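Local coordinates for CheC domain protein (Shewanella loihica PV-4, PDB 3IIC) that probably takes part in bacterial chemotaxis as a CheX-like phosphatase of the CheC superfamily, at residues A22-K27 and L68-K73; L58-E63 and E92-V97; K135-F140 and Y148-F153. One frame throughout, in Å; residues are numbered along the deposited sequence.

Overall arrangement
Contacts 2 and 3 share an antiparallel sheet; contact 1 lies beside it, between the loop after helix 4-22 and helix 64-75. Contact 2 sits about 3 Å from the centre of the chain, where helix 84-107 lies on strand 54-62; contact 3, its centre about 11 Å away, pairs strands 134-141 and 147-154, the latter a direct neighbour of strand 54-62. Contact 1 is about 13 Å from contact 2 and about 20 Å from contact 3, centre to centre. Contacts 1 and 2 alternate along the chain, and Ile70 touches Phe62; contact 3 follows both. Leu26 packs on Phe140, and contacts 2 and 3 are joined by probable backbone hydrogen bonds (Thr61 with Tyr148, Ser59 with Glu150) and by Ile60 on Ile149.

Contact 1: residues A22-K27 and L68-K73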
ATOM      1  N   ALA A  22       1.840  21.837   9.291  1.00 41.01           N
ATOM      2  CA  ALA A  22       3.108  22.562   9.134  1.00 41.80           C
ATOM      3  C   ALA A  22       3.053  23.893   8.402  1.00 42.99           C
ATOM      4  O   ALA A  22       4.121  24.423   8.037  1.00 43.30           O
ATOM      5  CB  ALA A  22       4.083  21.646   8.403  1.00 41.60           C
ATOM      6  N   ASN A  23       1.845  24.437   8.195  1.00 43.39           N
ATOM      7  CA  ASN A  23       1.635  25.673   7.446  1.00 44.03           C
ATOM      8  C   ASN A  23       2.301  25.634   6.056  1.00 44.35           C
ATOM      9  O   ASN A  23       2.848  26.614   5.576  1.00 44.73           O
ATOM     10  CB  ASN A  23       2.131  26.856   8.297  1.00 44.11           C
ATOM     11  CG  ASN A  23       1.577  28.180   7.848  1.00 44.01           C
ATOM     12  OD1 ASN A  23       0.602  28.256   7.097  1.00 45.80           O
ATOM     13  ND2 ASN A  23       2.205  29.247   8.310  1.00 45.10           N
HETATM   14  N   MSE A  24       2.222  24.476   5.421  1.00 45.02           N
HETATM   15  CA  MSE A  24       2.903  24.174   4.154  1.00 45.28           C
HETATM   16  C   MSE A  24       1.847  24.266   3.049  1.00 45.21           C
HETATM   17  O   MSE A  24       0.831  23.559   3.095  1.00 45.97           O
HETATM   18  CB  MSE A  24       3.504  22.752   4.278  1.00 45.38           C
HETATM   19  CG  MSE A  24       4.215  22.128   3.062  1.00 46.57           C
HETATM   20 SE   MSE A  24       5.960  22.889   2.708  0.75 45.59          SE
HETATM   21  CE  MSE A  24       6.908  22.133   4.224  1.00 49.90           C
ATOM     22  N   GLU A  25       2.060  25.171   2.099  1.00 44.77           N
ATOM     23  CA  GLU A  25       1.210  25.324   0.918  1.00 44.85           C
ATOM     24  C   GLU A  25       1.994  24.774  -0.283  1.00 44.28           C
ATOM     25  O   GLU A  25       3.094  25.210  -0.553  1.00 44.21           O
ATOM     26  CB  GLU A  25       0.818  26.788   0.712  1.00 45.16           C
ATOM     27  CG  GLU A  25      -0.183  27.246   1.799  1.00 47.51           C
ATOM     28  CD  GLU A  25      -0.537  28.719   1.773  1.00 50.14           C
ATOM     29  OE1 GLU A  25      -0.342  29.415   0.731  1.00 52.26           O
ATOM     30  OE2 GLU A  25      -1.032  29.171   2.831  1.00 51.73           O
ATOM     31  N   LEU A  26       1.443  23.764  -0.938  1.00 43.77           N
ATOM     32  CA  LEU A  26       2.009  23.174  -2.143  1.00 43.64           C
ATOM     33  C   LEU A  26       1.161  23.648  -3.330  1.00 43.61           C
ATOM     34  O   LEU A  26      -0.036  23.918  -3.172  1.00 43.76           O
ATOM     35  CB  LEU A  26       2.002  21.650  -2.045  1.00 42.94           C
ATOM     36  CG  LEU A  26       2.736  21.025  -0.853  1.00 42.67           C
ATOM     37  CD1 LEU A  26       2.589  19.502  -0.883  1.00 41.01           C
ATOM     38  CD2 LEU A  26       4.212  21.439  -0.833  1.00 41.32           C
ATOM     39  N   LYS A  27       1.788  23.756  -4.504  1.00 43.35           N
ATOM     40  CA  LYS A  27       1.118  24.197  -5.732  1.00 43.55           C
ATOM     41  C   LYS A  27       0.689  22.961  -6.567  1.00 43.06           C
ATOM     42  O   LYS A  27       1.539  22.141  -6.900  1.00 42.87           O
ATOM     43  CB  LYS A  27       2.055  25.120  -6.534  1.00 43.49           C
ATOM     44  CG  LYS A  27       1.518  25.607  -7.898  1.00 44.30           C
ATOM     45  CD  LYS A  27       2.406  26.700  -8.507  1.00 44.94           C
ATOM     46  CE  LYS A  27       1.915  27.140  -9.896  1.00 44.91           C
ATOM     47  N   LEU A  68      11.068  15.884   4.996  1.00 34.86           N
ATOM     48  CA  LEU A  68      11.991  16.331   6.059  1.00 35.06           C
ATOM     49  C   LEU A  68      11.801  17.833   6.388  1.00 35.11           C
ATOM     50  O   LEU A  68      11.965  18.215   7.528  1.00 34.85           O
ATOM     51  CB  LEU A  68      13.469  15.939   5.762  1.00 34.70           C
ATOM     52  CG  LEU A  68      13.748  14.419   5.595  1.00 33.39           C
ATOM     53  CD1 LEU A  68      15.268  14.090   5.450  1.00 31.17           C
ATOM     54  CD2 LEU A  68      13.158  13.625   6.757  1.00 32.64           C
ATOM     55  N   GLU A  69      11.446  18.668   5.406  1.00 35.77           N
ATOM     56  CA  GLU A  69      11.132  20.084   5.679  1.00 36.09           C
ATOM     57  C   GLU A  69       9.807  20.220   6.450  1.00 36.40           C
ATOM     58  O   GLU A  69       9.697  21.066   7.365  1.00 35.83           O
ATOM     59  CB  GLU A  69      11.072  20.920   4.399  1.00 35.93           C
ATOM     60  CG  GLU A  69      10.802  22.433   4.672  1.00 37.98           C
ATOM     61  CD  GLU A  69      11.868  23.128   5.521  1.00 37.90           C
ATOM     62  OE1 GLU A  69      13.005  22.619   5.608  1.00 38.96           O
ATOM     63  OE2 GLU A  69      11.556  24.192   6.099  1.00 39.89           O
ATOM     64  N   ILE A  70       8.801  19.419   6.064  1.00 36.80           N
ATOM     65  CA  ILE A  70       7.537  19.364   6.792  1.00 36.73           C
ATOM     66  C   ILE A  70       7.859  19.082   8.280  1.00 36.41           C
ATOM     67  O   ILE A  70       7.410  19.825   9.150  1.00 35.71           O
ATOM     68  CB  ILE A  70       6.515  18.323   6.201  1.00 36.88           C
ATOM     69  CG1 ILE A  70       5.953  18.813   4.860  1.00 38.08           C
ATOM     70  CG2 ILE A  70       5.336  18.142   7.178  1.00 36.43           C
ATOM     71  CD1 ILE A  70       5.090  17.786   4.056  1.00 35.45           C
HETATM   72  N   MSE A  71       8.664  18.042   8.537  1.00 36.41           N
HETATM   73  CA  MSE A  71       9.156  17.698   9.902  1.00 36.56           C
HETATM   74  C   MSE A  71       9.865  18.891  10.581  1.00 36.40           C
HETATM   75  O   MSE A  71       9.615  19.189  11.748  1.00 35.84           O
HETATM   76  CB  MSE A  71      10.144  16.526   9.857  1.00 36.42           C
HETATM   77  CG  MSE A  71       9.593  15.173   9.376  1.00 38.28           C
HETATM   78 SE   MSE A  71       8.648  14.260  10.714  0.75 37.83          SE
HETATM   79  CE  MSE A  71      10.048  14.209  12.125  1.00 41.70           C
ATOM     80  N   ASN A  72      10.720  19.573   9.818  1.00 36.58           N
ATOM     81  CA  ASN A  72      11.475  20.739  10.291  1.00 36.88           C
ATOM     82  C   ASN A  72      10.578  21.921  10.715  1.00 36.87           C
ATOM     83  O   ASN A  72      10.856  22.564  11.720  1.00 36.40           O
ATOM     84  CB  ASN A  72      12.485  21.168   9.202  1.00 37.18           C
ATOM     85  CG  ASN A  72      13.431  22.265   9.652  1.00 36.50           C
ATOM     86  OD1 ASN A  72      13.928  22.256  10.769  1.00 34.91           O
ATOM     87  ND2 ASN A  72      13.704  23.201   8.757  1.00 37.97           N
ATOM     88  N   LYS A  73       9.519  22.181   9.946  1.00 37.54           N
ATOM     89  CA  LYS A  73       8.543  23.245  10.248  1.00 38.02           C
ATOM     90  C   LYS A  73       7.711  22.981  11.513  1.00 38.05           C
ATOM     91  O   LYS A  73       7.344  23.915  12.206  1.00 37.05           O
ATOM     92  CB  LYS A  73       7.635  23.541   9.037  1.00 38.22           C
ATOM     93  CG  LYS A  73       8.380  24.226   7.886  1.00 40.02           C
ATOM     94  CD  LYS A  73       7.455  24.892   6.874  1.00 41.31           C
ATOM     95  CE  LYS A  73       8.251  25.430   5.659  1.00 41.83           C
ATOM     96  NZ  LYS A  73       9.469  26.268   5.981  1.00 40.71           N
TER
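Ala22 and Lys73 bring their backbones closest, 5.6 Å from CA to CA, where the chain leaves helix 4-22 and passes beside helix 64-75; Asn23, with positive phi, is the first residue to leave helical backbone angles. The methyl of Ala22 points at the helix and meets the gamma methyl of Ile70, Ala22 CB to Ile70 CG2 at 3.9 Å. Met24, a selenomethionine, bends at chi2 and chi3 (74° and 71°), which swings its terminal methyl onto the helix, across the Ile70 side chain at about a right angle, with Met24 CE 3.5 Å from Ile70 CG1. The same methyl touches Glu69 CG at 3.9 Å and the aliphatic end of Lys73, CE to CE 3.8 Å. Lys73 passes along Ala22, its CD 3.6 Å from Ala22 O, before its ammonium turns back to its own helix. There NZ makes a 2.9 Å salt bridge to Glu69 OE2, on the anti lone pair of that oxygen, while Asn72 ND2 donates to Glu69 OE1 from above the carboxylate plane. Methyl and methylene groups thus join loop to helix; the salt bridge stays within helix 64-75, with Tyr144 OH a further, weak partner of Lys73 NZ, and probably eases the burial of Glu69.

Contact 2: residues L58-E63 and E92-V97; sequences LSITFE and ELTNMV
Ile60 reaches from the strand into the helix with its CD1 methyl, which meets two residues one turn apart: Leu93 CD2 at 3.5 Å and Val97 CG2 at 3.7 Å. Toward Val97 the approach is tip to tip. The chi1 of -54° sets Ile60 CG1 beside the backbone N and CG2 anti to it, and that second branch also lies 4.0 Å from Leu93 CD2. Leu93 is shared with Phe62: its CD1 stands 3.6 Å from Phe62 CZ in an oblique approach, whereas Leu93 CD2 lies in the plane of the ring, at its edge, 3.8 Å from Phe62 CZ. At the other end Leu58 and Thr94 run antiparallel alongside one another, Leu58 CD2 and Thr94 CG2 4.2 Å apart. This is the alpha/beta packing of the CheX-like domain, helix 84-107 lying on the antiparallel sheet; the local axes are 9.3 Å apart and run at 138°. Thr94 keeps its hydroxyl within its own helix, where OG1 is hydrogen-bonded to Val90 O, and offers its methyl to the strand. Farther out, Leu18 and Met21 of helix 4-22 touch Leu93, Phe10 touches Leu58, and Ile149 of the adjacent strand packs against Ile60.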
ATOM      1  N   LEU A  58      -5.915   4.938  -2.243  1.00 36.48           N
ATOM      2  CA  LEU A  58      -5.266   6.225  -2.214  1.00 36.73           C
ATOM      3  C   LEU A  58      -3.775   6.089  -1.816  1.00 36.33           C
ATOM      4  O   LEU A  58      -3.450   5.283  -0.970  1.00 36.03           O
ATOM      5  CB  LEU A  58      -6.020   7.165  -1.276  1.00 36.80           C
ATOM      6  CG  LEU A  58      -5.440   8.557  -1.015  1.00 37.17           C
ATOM      7  CD1 LEU A  58      -6.561   9.566  -0.847  1.00 39.71           C
ATOM      8  CD2 LEU A  58      -4.555   8.553   0.209  1.00 38.81           C
ATOM      9  N   SER A  59      -2.902   6.848  -2.479  1.00 36.17           N
ATOM     10  CA  SER A  59      -1.489   6.925  -2.081  1.00 36.49           C
ATOM     11  C   SER A  59      -1.040   8.380  -2.107  1.00 36.18           C
ATOM     12  O   SER A  59      -1.526   9.163  -2.910  1.00 35.94           O
ATOM     13  CB  SER A  59      -0.578   6.030  -2.931  1.00 36.32           C
ATOM     14  OG  SER A  59      -0.573   6.383  -4.290  1.00 36.48           O
ATOM     15  N   ILE A  60      -0.192   8.743  -1.158  1.00 35.63           N
ATOM     16  CA  ILE A  60       0.406  10.078  -1.064  1.00 35.66           C
ATOM     17  C   ILE A  60       1.922   9.805  -0.920  1.00 35.93           C
ATOM     18  O   ILE A  60       2.337   9.198   0.060  1.00 34.55           O
ATOM     19  CB  ILE A  60      -0.076  10.913   0.162  1.00 35.40           C
ATOM     20  CG1 ILE A  60      -1.628  11.040   0.230  1.00 36.78           C
ATOM     21  CG2 ILE A  60       0.591  12.270   0.106  1.00 33.87           C
ATOM     22  CD1 ILE A  60      -2.165  11.711   1.525  1.00 34.58           C
ATOM     23  N   THR A  61       2.700  10.261  -1.903  1.00 35.87           N
ATOM     24  CA  THR A  61       4.139  10.043  -1.985  1.00 36.48           C
ATOM     25  C   THR A  61       4.873  11.373  -1.856  1.00 36.82           C
ATOM     26  O   THR A  61       4.465  12.358  -2.479  1.00 37.61           O
ATOM     27  CB  THR A  61       4.476   9.418  -3.356  1.00 36.20           C
ATOM     28  OG1 THR A  61       3.840   8.141  -3.433  1.00 36.05           O
ATOM     29  CG2 THR A  61       5.977   9.249  -3.550  1.00 34.07           C
ATOM     30  N   PHE A  62       5.950  11.378  -1.062  1.00 37.02           N
ATOM     31  CA  PHE A  62       6.819  12.557  -0.863  1.00 36.15           C
ATOM     32  C   PHE A  62       8.247  12.305  -1.282  1.00 36.13           C
ATOM     33  O   PHE A  62       8.772  11.214  -1.074  1.00 36.01           O
ATOM     34  CB  PHE A  62       6.884  12.933   0.615  1.00 36.78           C
ATOM     35  CG  PHE A  62       5.584  13.361   1.190  1.00 36.15           C
ATOM     36  CD1 PHE A  62       4.696  12.413   1.714  1.00 38.79           C
ATOM     37  CD2 PHE A  62       5.221  14.699   1.192  1.00 37.79           C
ATOM     38  CE1 PHE A  62       3.465  12.815   2.263  1.00 39.98           C
ATOM     39  CE2 PHE A  62       3.986  15.111   1.726  1.00 38.65           C
ATOM     40  CZ  PHE A  62       3.115  14.179   2.256  1.00 39.01           C
ATOM     41  N   GLU A  63       8.879  13.338  -1.859  1.00 36.26           N
ATOM     42  CA  GLU A  63      10.348  13.353  -2.077  1.00 35.84           C
ATOM     43  C   GLU A  63      10.936  13.566  -0.676  1.00 35.28           C
ATOM     44  O   GLU A  63      10.290  14.194   0.170  1.00 34.79           O
ATOM     45  CB  GLU A  63      10.781  14.470  -3.050  1.00 35.34           C
ATOM     46  CG  GLU A  63      10.299  14.199  -4.483  1.00 35.25           C
ATOM     47  CD  GLU A  63      10.697  15.272  -5.495  1.00 35.44           C
ATOM     48  OE1 GLU A  63      10.865  16.461  -5.141  1.00 34.61           O
ATOM     49  OE2 GLU A  63      10.802  14.913  -6.675  1.00 36.67           O
ATOM     50  N   GLU A  92      -0.121   9.044   9.641  1.00 41.33           N
ATOM     51  CA  GLU A  92      -1.095   9.994  10.205  1.00 41.66           C
ATOM     52  C   GLU A  92      -1.642  10.944   9.124  1.00 41.53           C
ATOM     53  O   GLU A  92      -2.837  11.116   9.014  1.00 41.36           O
ATOM     54  CB  GLU A  92      -0.454  10.800  11.325  1.00 42.03           C
ATOM     55  CG  GLU A  92      -1.377  11.865  11.945  1.00 45.01           C
ATOM     56  CD  GLU A  92      -0.698  12.651  13.042  1.00 48.19           C
ATOM     57  OE1 GLU A  92       0.303  12.120  13.593  1.00 53.33           O
ATOM     58  OE2 GLU A  92      -1.149  13.784  13.359  1.00 47.91           O
ATOM     59  N   LEU A  93      -0.761  11.554   8.340  1.00 41.66           N
ATOM     60  CA  LEU A  93      -1.180  12.447   7.239  1.00 41.77           C
ATOM     61  C   LEU A  93      -2.127  11.700   6.285  1.00 41.58           C
ATOM     62  O   LEU A  93      -3.208  12.225   5.935  1.00 41.73           O
ATOM     63  CB  LEU A  93       0.043  13.069   6.538  1.00 42.07           C
ATOM     64  CG  LEU A  93      -0.072  13.827   5.196  1.00 43.56           C
ATOM     65  CD1 LEU A  93       0.962  14.959   5.054  1.00 44.00           C
ATOM     66  CD2 LEU A  93       0.030  12.864   4.019  1.00 43.81           C
ATOM     67  N   THR A  94      -1.769  10.456   5.959  1.00 40.81           N
ATOM     68  CA  THR A  94      -2.593   9.583   5.101  1.00 40.68           C
ATOM     69  C   THR A  94      -4.007   9.328   5.654  1.00 40.38           C
ATOM     70  O   THR A  94      -4.951   9.428   4.901  1.00 40.59           O
ATOM     71  CB  THR A  94      -1.874   8.242   4.764  1.00 40.78           C
ATOM     72  OG1 THR A  94      -0.607   8.553   4.160  1.00 37.94           O
ATOM     73  CG2 THR A  94      -2.712   7.391   3.791  1.00 40.06           C
ATOM     74  N   ASN A  95      -4.127   9.011   6.938  1.00 40.53           N
ATOM     75  CA  ASN A  95      -5.417   8.796   7.599  1.00 40.91           C
ATOM     76  C   ASN A  95      -6.244  10.057   7.662  1.00 40.77           C
ATOM     77  O   ASN A  95      -7.459   9.974   7.516  1.00 40.16           O
ATOM     78  CB  ASN A  95      -5.293   8.311   9.057  1.00 40.96           C
ATOM     79  CG  ASN A  95      -5.100   6.833   9.186  1.00 44.01           C
ATOM     80  OD1 ASN A  95      -5.648   6.045   8.432  1.00 47.10           O
ATOM     81  ND2 ASN A  95      -4.350   6.432  10.212  1.00 45.69           N
HETATM   82  N   MSE A  96      -5.581  11.189   7.939  1.00 40.52           N
HETATM   83  CA  MSE A  96      -6.254  12.483   8.069  1.00 40.02           C
HETATM   84  C   MSE A  96      -6.795  12.990   6.741  1.00 39.55           C
HETATM   85  O   MSE A  96      -7.934  13.468   6.699  1.00 39.03           O
HETATM   86  CB  MSE A  96      -5.343  13.518   8.736  1.00 40.14           C
HETATM   87  CG  MSE A  96      -4.980  13.192  10.177  1.00 42.03           C
HETATM   88 SE   MSE A  96      -6.482  12.815  11.379  0.75 47.70          SE
HETATM   89  CE  MSE A  96      -6.760  10.919  11.183  1.00 42.62           C
ATOM     90  N   VAL A  97      -6.011  12.838   5.671  1.00 39.33           N
ATOM     91  CA  VAL A  97      -6.438  13.196   4.313  1.00 39.51           C
ATOM     92  C   VAL A  97      -7.657  12.345   3.903  1.00 39.90           C
ATOM     93  O   VAL A  97      -8.699  12.893   3.502  1.00 40.09           O
ATOM     94  CB  VAL A  97      -5.275  13.075   3.259  1.00 39.34           C
ATOM     95  CG1 VAL A  97      -5.796  13.207   1.845  1.00 38.70           C
ATOM     96  CG2 VAL A  97      -4.155  14.109   3.532  1.00 38.42           C
TER

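Contact 3: residues K135-F140 and Y148-F153; sequences KIIMPF and YIEICF
Four backbone hydrogen bonds join Ile136 with Ile151 and Met138 with Ile149, the hydrogen-bonded pairs of this antiparallel hairpin. The straightest runs from Met138 N to Ile149 O, 2.9 Å with an N-H...O angle of 175°; Ile151 N to Ile136 O measures 3.0 Å. Between them Ile137 and Glu150 form a non-hydrogen-bonded pair whose side chains run in parallel, with Ile137 CG1 3.5 Å from Glu150 CD. Lys135 stretches toward the same carboxylate, yet its NZ stays 4.7 Å from Glu150 OE2 and makes its salt bridge with Asp36 and a hydrogen bond to His129 O. As Asp36 also comes close to Glu150, the lysine probably eases this like-charge meeting. Farther along, Pro139 CB meets Tyr148 CE1 at 3.8 Å. On the other face, that of Ile136, Met138, Ile149 and Ile151, the packing is apolar: Ile136 CG2 touches Ile151 CD1 at 3.8 Å, while Ile149, whose chi1 of -171° wedges CG2 into the gap flanked by N and C, brings that methyl to the edge of the Phe140 ring, 3.6 Å from CE2. Helix 4-22 covers this face, with Ile7, Leu11 and Leu15 on Ile136, Met138 and Phe140, and strand 54-62 continues the sheet beyond strand 147-154.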
ATOM      1  N   LYS A 135      -8.282   6.564 -12.675  1.00 38.98           N
ATOM      2  CA  LYS A 135      -7.124   6.996 -11.864  1.00 38.90           C
ATOM      3  C   LYS A 135      -6.829   8.462 -12.076  1.00 38.12           C
ATOM      4  O   LYS A 135      -7.043   8.985 -13.159  1.00 38.07           O
ATOM      5  CB  LYS A 135      -5.856   6.275 -12.312  1.00 39.41           C
ATOM      6  CG  LYS A 135      -5.923   4.788 -12.348  1.00 41.25           C
ATOM      7  CD  LYS A 135      -4.576   4.222 -12.761  1.00 42.42           C
ATOM      8  CE  LYS A 135      -4.578   2.716 -12.641  1.00 42.53           C
ATOM      9  NZ  LYS A 135      -3.249   2.141 -12.981  1.00 41.92           N
ATOM     10  N   ILE A 136      -6.330   9.111 -11.037  1.00 37.78           N
ATOM     11  CA  ILE A 136      -5.819  10.478 -11.120  1.00 37.72           C
ATOM     12  C   ILE A 136      -4.526  10.484 -10.286  1.00 37.88           C
ATOM     13  O   ILE A 136      -4.514   9.940  -9.184  1.00 37.27           O
ATOM     14  CB  ILE A 136      -6.835  11.600 -10.680  1.00 37.26           C
ATOM     15  CG1 ILE A 136      -6.189  12.994 -10.819  1.00 37.08           C
ATOM     16  CG2 ILE A 136      -7.327  11.386  -9.270  1.00 37.06           C
ATOM     17  CD1 ILE A 136      -7.151  14.204 -10.876  1.00 34.86           C
ATOM     18  N   ILE A 137      -3.436  10.987 -10.876  1.00 38.15           N
ATOM     19  CA  ILE A 137      -2.155  11.172 -10.184  1.00 38.19           C
ATOM     20  C   ILE A 137      -1.852  12.656 -10.337  1.00 38.23           C
ATOM     21  O   ILE A 137      -1.682  13.139 -11.466  1.00 37.11           O
ATOM     22  CB  ILE A 137      -0.990  10.315 -10.746  1.00 38.65           C
ATOM     23  CG1 ILE A 137      -1.409   8.836 -10.873  1.00 38.18           C
ATOM     24  CG2 ILE A 137       0.262  10.513  -9.858  1.00 36.68           C
ATOM     25  CD1 ILE A 137      -2.157   8.504 -12.150  1.00 38.18           C
HETATM   26  N   MSE A 138      -1.869  13.372  -9.210  1.00 38.10           N
HETATM   27  CA  MSE A 138      -1.654  14.803  -9.188  1.00 38.61           C
HETATM   28  C   MSE A 138      -0.384  15.215  -8.434  1.00 38.46           C
HETATM   29  O   MSE A 138      -0.252  14.869  -7.271  1.00 37.96           O
HETATM   30  CB  MSE A 138      -2.829  15.526  -8.550  1.00 38.57           C
HETATM   31  CG  MSE A 138      -2.571  17.041  -8.509  1.00 40.32           C
HETATM   32 SE   MSE A 138      -4.096  18.129  -8.428  0.75 38.54          SE
HETATM   33  CE  MSE A 138      -4.775  17.775 -10.184  1.00 39.46           C
ATOM     34  N   PRO A 139       0.508  15.994  -9.089  1.00 38.57           N
ATOM     35  CA  PRO A 139       1.678  16.528  -8.417  1.00 38.97           C
ATOM     36  C   PRO A 139       1.349  17.793  -7.625  1.00 39.39           C
ATOM     37  O   PRO A 139       0.470  18.570  -8.007  1.00 38.26           O
ATOM     38  CB  PRO A 139       2.613  16.865  -9.572  1.00 38.65           C
ATOM     39  CG  PRO A 139       1.737  17.236 -10.627  1.00 39.28           C
ATOM     40  CD  PRO A 139       0.500  16.404 -10.506  1.00 38.84           C
ATOM     41  N   PHE A 140       2.064  17.958  -6.523  1.00 40.25           N
ATOM     42  CA  PHE A 140       1.967  19.123  -5.660  1.00 41.74           C
ATOM     43  C   PHE A 140       3.404  19.570  -5.381  1.00 42.01           C
ATOM     44  O   PHE A 140       4.144  18.836  -4.743  1.00 43.43           O
ATOM     45  CB  PHE A 140       1.219  18.756  -4.395  1.00 42.18           C
ATOM     46  CG  PHE A 140      -0.274  18.685  -4.580  1.00 44.11           C
ATOM     47  CD1 PHE A 140      -1.046  19.833  -4.444  1.00 45.62           C
ATOM     48  CD2 PHE A 140      -0.906  17.482  -4.882  1.00 45.01           C
ATOM     49  CE1 PHE A 140      -2.443  19.784  -4.613  1.00 47.70           C
ATOM     50  CE2 PHE A 140      -2.294  17.428  -5.046  1.00 46.17           C
ATOM     51  CZ  PHE A 140      -3.059  18.575  -4.913  1.00 46.28           C
ATOM     52  N   TYR A 148       3.063  13.701  -4.453  1.00 38.94           N
ATOM     53  CA  TYR A 148       2.115  13.138  -5.442  1.00 38.77           C
ATOM     54  C   TYR A 148       0.985  12.458  -4.711  1.00 39.02           C
ATOM     55  O   TYR A 148       1.259  11.702  -3.772  1.00 40.16           O
ATOM     56  CB  TYR A 148       2.773  12.082  -6.314  1.00 38.36           C
ATOM     57  CG  TYR A 148       3.862  12.618  -7.169  1.00 39.30           C
ATOM     58  CD1 TYR A 148       3.579  13.212  -8.411  1.00 39.14           C
ATOM     59  CD2 TYR A 148       5.199  12.529  -6.753  1.00 40.37           C
ATOM     60  CE1 TYR A 148       4.610  13.705  -9.219  1.00 39.99           C
ATOM     61  CE2 TYR A 148       6.225  12.995  -7.553  1.00 41.40           C
ATOM     62  CZ  TYR A 148       5.925  13.588  -8.776  1.00 40.12           C
ATOM     63  OH  TYR A 148       6.946  14.062  -9.516  1.00 44.71           O
ATOM     64  N   ILE A 149      -0.264  12.711  -5.121  1.00 38.67           N
ATOM     65  CA  ILE A 149      -1.413  11.993  -4.578  1.00 38.21           C
ATOM     66  C   ILE A 149      -2.053  11.243  -5.724  1.00 38.45           C
ATOM     67  O   ILE A 149      -2.327  11.838  -6.766  1.00 38.59           O
ATOM     68  CB  ILE A 149      -2.425  12.904  -3.840  1.00 38.42           C
ATOM     69  CG1 ILE A 149      -3.479  12.078  -3.102  1.00 38.68           C
ATOM     70  CG2 ILE A 149      -3.136  13.916  -4.812  1.00 39.05           C
ATOM     71  CD1 ILE A 149      -4.251  12.939  -2.106  1.00 39.48           C
ATOM     72  N   GLU A 150      -2.266   9.928  -5.548  1.00 38.74           N
ATOM     73  CA  GLU A 150      -2.992   9.107  -6.508  1.00 38.20           C
ATOM     74  C   GLU A 150      -4.286   8.581  -5.872  1.00 38.56           C
ATOM     75  O   GLU A 150      -4.257   8.019  -4.775  1.00 38.10           O
ATOM     76  CB  GLU A 150      -2.141   7.973  -7.079  1.00 37.73           C
ATOM     77  CG  GLU A 150      -2.903   7.000  -8.009  1.00 37.91           C
ATOM     78  CD  GLU A 150      -2.017   6.059  -8.825  1.00 37.85           C
ATOM     79  OE1 GLU A 150      -0.774   5.989  -8.619  1.00 37.56           O
ATOM     80  OE2 GLU A 150      -2.597   5.350  -9.672  1.00 34.25           O
ATOM     81  N   ILE A 151      -5.411   8.803  -6.555  1.00 39.16           N
ATOM     82  CA  ILE A 151      -6.727   8.281  -6.145  1.00 39.95           C
ATOM     83  C   ILE A 151      -7.226   7.355  -7.258  1.00 40.23           C
ATOM     84  O   ILE A 151      -7.225   7.718  -8.431  1.00 39.30           O
ATOM     85  CB  ILE A 151      -7.821   9.397  -5.889  1.00 40.66           C
ATOM     86  CG1 ILE A 151      -7.316  10.467  -4.883  1.00 41.66           C
ATOM     87  CG2 ILE A 151      -9.168   8.741  -5.416  1.00 38.39           C
ATOM     88  CD1 ILE A 151      -6.771  11.744  -5.513  1.00 41.83           C
ATOM     89  N   CYS A 152      -7.671   6.167  -6.869  1.00 41.40           N
ATOM     90  CA  CYS A 152      -8.175   5.165  -7.805  1.00 42.63           C
ATOM     91  C   CYS A 152      -9.463   4.556  -7.235  1.00 42.52           C
ATOM     92  O   CYS A 152      -9.529   4.235  -6.045  1.00 42.81           O
ATOM     93  CB  CYS A 152      -7.080   4.132  -7.994  1.00 43.08           C
ATOM     94  SG  CYS A 152      -7.481   2.885  -9.121  1.00 48.47           S
ATOM     95  N   PHE A 153     -10.492   4.437  -8.062  1.00 43.30           N
ATOM     96  CA  PHE A 153     -11.798   3.930  -7.598  1.00 44.16           C
ATOM     97  C   PHE A 153     -12.566   3.245  -8.723  1.00 43.87           C
ATOM     98  O   PHE A 153     -12.480   3.681  -9.855  1.00 44.11           O
ATOM     99  CB  PHE A 153     -12.613   5.102  -7.014  1.00 44.46           C
ATOM    100  CG  PHE A 153     -13.195   4.810  -5.651  1.00 46.92           C
ATOM    101  CD1 PHE A 153     -14.449   4.189  -5.514  1.00 47.71           C
ATOM    102  CD2 PHE A 153     -12.468   5.136  -4.499  1.00 48.70           C
ATOM    103  CE1 PHE A 153     -14.972   3.899  -4.240  1.00 49.54           C
ATOM    104  CE2 PHE A 153     -12.974   4.839  -3.209  1.00 49.88           C
ATOM    105  CZ  PHE A 153     -14.239   4.226  -3.081  1.00 49.81           C
TER